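Side-chain contact in antiterminator Q protein (Enterobacteria phage SfI, PDB 6JNY), which probably modifies RNA polymerase during phage transcription so that it reads through terminators, acting as an antitermination factor: residues Met110-Gly114 against Gly115-Gln119. Numbering follows the deposited sequence.
Sequences MLCRG and GGRIQ
G115 meets C112 at the tip of a β hairpin, where a type II turn runs from C112 to G115. The hairpin joins strands 108-112 and 115-119 and projects from a largely helical protein; the centre of this contact is about 30 Å from the centre of the chain. Both backbone bonds between C112 and G115 are weak; G115 N lies 3.4 Å from C112 O. Beside them, C112 CB approaches G115 O. G114 and G115 both have positive phi, a region open mainly to glycine. G116 CA comes nearest L111 CA. It also brings a C-H to M110 O at 3.2 Å, so this carbonyl receives a second, weaker contact besides its backbone bond. R117 and M110 form the regular antiparallel hydrogen-bonded pair. R117 N gives its hydrogen to M110 O at 2.9 Å, in the carbonyl plane. M110 N returns a nearly straight bond to R117 O at 2.8 Å, with an angle of 171° at the hydrogen. The side chains of M110, C112 and R117 leave on the same face. C112 SG lies 4.4 Å from R117 CG, a loose contact, and the guanidinium end of R117 leads away. Q119 continues the ladder through backbone bonding to R108. Its CG is anti to the backbone N (chi1 -166°), and the extended side chain crosses that of M110 at a slant. The bend of M110 at its last torsion (chi3 51°) turns CE toward Q119. Both SD (4.0 Å) and CE (3.9 Å) of M110 pack loosely against Q119 OE1, without a hydrogen bond.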
ATOM      1  N   MET A 110     -19.509  -5.760  16.864  1.00 28.01           N
ATOM      2  CA  MET A 110     -19.151  -7.113  16.459  1.00 30.19           C
ATOM      3  C   MET A 110     -20.359  -8.031  16.587  1.00 34.17           C
ATOM      4  O   MET A 110     -21.013  -8.072  17.634  1.00 30.05           O
ATOM      5  CB  MET A 110     -17.970  -7.641  17.273  1.00 33.75           C
ATOM      6  CG  MET A 110     -16.625  -7.144  16.761  1.00 38.57           C
ATOM      7  SD  MET A 110     -15.243  -7.749  17.733  1.00 55.27           S
ATOM      8  CE  MET A 110     -15.597  -9.503  17.769  1.00 42.36           C
ATOM      9  N   LEU A 111     -20.656  -8.759  15.515  1.00 34.45           N
ATOM     10  CA  LEU A 111     -21.820  -9.641  15.474  1.00 34.22           C
ATOM     11  C   LEU A 111     -21.368 -11.007  15.966  1.00 35.71           C
ATOM     12  O   LEU A 111     -20.918 -11.854  15.194  1.00 42.78           O
ATOM     13  CB  LEU A 111     -22.394  -9.710  14.063  1.00 38.16           C
ATOM     14  CG  LEU A 111     -22.758  -8.416  13.320  1.00 40.70           C
ATOM     15  CD1 LEU A 111     -23.438  -7.398  14.233  1.00 38.75           C
ATOM     16  CD2 LEU A 111     -21.540  -7.798  12.627  1.00 41.32           C
ATOM     17  N   CYS A 112     -21.488 -11.223  17.272  1.00 34.49           N
ATOM     18  CA  CYS A 112     -21.059 -12.466  17.888  1.00 37.21           C
ATOM     19  C   CYS A 112     -22.229 -13.443  17.981  1.00 37.19           C
ATOM     20  O   CYS A 112     -23.369 -13.133  17.622  1.00 35.18           O
ATOM     21  CB  CYS A 112     -20.465 -12.194  19.268  1.00 37.06           C
ATOM     22  SG  CYS A 112     -19.285 -10.824  19.313  1.00 39.94           S
ATOM     23  N   ARG A 113     -21.938 -14.647  18.470  1.00 36.83           N
ATOM     24  CA  ARG A 113     -22.978 -15.645  18.685  1.00 36.16           C
ATOM     25  C   ARG A 113     -23.836 -15.231  19.873  1.00 33.26           C
ATOM     26  O   ARG A 113     -23.322 -15.007  20.974  1.00 39.62           O
ATOM     27  CB  ARG A 113     -22.341 -17.008  18.938  1.00 37.85           C
ATOM     28  CG  ARG A 113     -23.243 -18.172  18.598  1.00 39.49           C
ATOM     29  CD  ARG A 113     -22.666 -19.479  19.108  1.00 40.68           C
ATOM     30  NE  ARG A 113     -23.227 -20.618  18.387  1.00 43.00           N
ATOM     31  CZ  ARG A 113     -22.541 -21.388  17.546  1.00 44.25           C
ATOM     32  NH1 ARG A 113     -21.256 -21.150  17.318  1.00 46.93           N
ATOM     33  NH2 ARG A 113     -23.142 -22.404  16.936  1.00 43.94           N
ATOM     34  N   GLY A 114     -25.145 -15.129  19.650  1.00 34.53           N
ATOM     35  CA  GLY A 114     -26.063 -14.716  20.685  1.00 35.16           C
ATOM     36  C   GLY A 114     -26.458 -13.253  20.643  1.00 32.03           C
ATOM     37  O   GLY A 114     -27.439 -12.881  21.294  1.00 31.17           O
ATOM     38  N   GLY A 115     -25.736 -12.425  19.910  1.00 28.36           N
ATOM     39  CA  GLY A 115     -26.086 -11.026  19.758  1.00 26.10           C
ATOM     40  C   GLY A 115     -24.854 -10.166  19.583  1.00 26.75           C
ATOM     41  O   GLY A 115     -23.727 -10.572  19.868  1.00 31.10           O
ATOM     42  N   GLY A 116     -25.082  -8.941  19.116  1.00 26.05           N
ATOM     43  CA  GLY A 116     -23.983  -8.021  18.897  1.00 25.84           C
ATOM     44  C   GLY A 116     -23.434  -7.448  20.193  1.00 26.35           C
ATOM     45  O   GLY A 116     -24.126  -7.341  21.206  1.00 23.24           O
ATOM     46  N   ARG A 117     -22.154  -7.084  20.149  1.00 24.31           N
ATOM     47  CA  ARG A 117     -21.456  -6.465  21.271  1.00 20.82           C
ATOM     48  C   ARG A 117     -20.519  -5.406  20.711  1.00 24.83           C
ATOM     49  O   ARG A 117     -20.172  -5.425  19.527  1.00 26.42           O
ATOM     50  CB  ARG A 117     -20.631  -7.491  22.063  1.00 29.05           C
ATOM     51  CG  ARG A 117     -21.419  -8.694  22.566  1.00 34.48           C
ATOM     52  CD  ARG A 117     -20.694  -9.390  23.717  1.00 38.09           C
ATOM     53  NE  ARG A 117     -19.914  -8.461  24.535  1.00 43.22           N
ATOM     54  CZ  ARG A 117     -20.317  -7.975  25.707  1.00 42.58           C
ATOM     55  NH1 ARG A 117     -21.496  -8.327  26.207  1.00 41.11           N
ATOM     56  NH2 ARG A 117     -19.540  -7.137  26.383  1.00 44.17           N
ATOM     57  N   ILE A 118     -20.103  -4.473  21.568  1.00 19.08           N
ATOM     58  CA  ILE A 118     -19.102  -3.472  21.204  1.00 18.95           C
ATOM     59  C   ILE A 118     -17.771  -3.898  21.799  1.00 19.97           C
ATOM     60  O   ILE A 118     -17.667  -4.120  23.011  1.00 20.98           O
ATOM     61  CB  ILE A 118     -19.498  -2.071  21.705  1.00 18.85           C
ATOM     62  CG1 ILE A 118     -20.866  -1.663  21.158  1.00 20.81           C
ATOM     63  CG2 ILE A 118     -18.409  -1.054  21.360  1.00 20.91           C
ATOM     64  CD1 ILE A 118     -20.978  -1.727  19.643  1.00 21.58           C
ATOM     65  N   GLN A 119     -16.748  -4.009  20.952  1.00 21.42           N
ATOM     66  CA  GLN A 119     -15.442  -4.478  21.396  1.00 26.17           C
ATOM     67  C   GLN A 119     -14.400  -4.033  20.381  1.00 25.26           C
ATOM     68  O   GLN A 119     -14.687  -3.944  19.186  1.00 26.49           O
ATOM     69  CB  GLN A 119     -15.457  -6.005  21.491  1.00 29.51           C
ATOM     70  CG  GLN A 119     -14.307  -6.630  22.254  1.00 34.98           C
ATOM     71  CD  GLN A 119     -14.523  -8.117  22.469  1.00 40.40           C
ATOM     72  OE1 GLN A 119     -15.026  -8.812  21.587  1.00 39.24           O
ATOM     73  NE2 GLN A 119     -14.152  -8.608  23.648  1.00 46.13           N
TER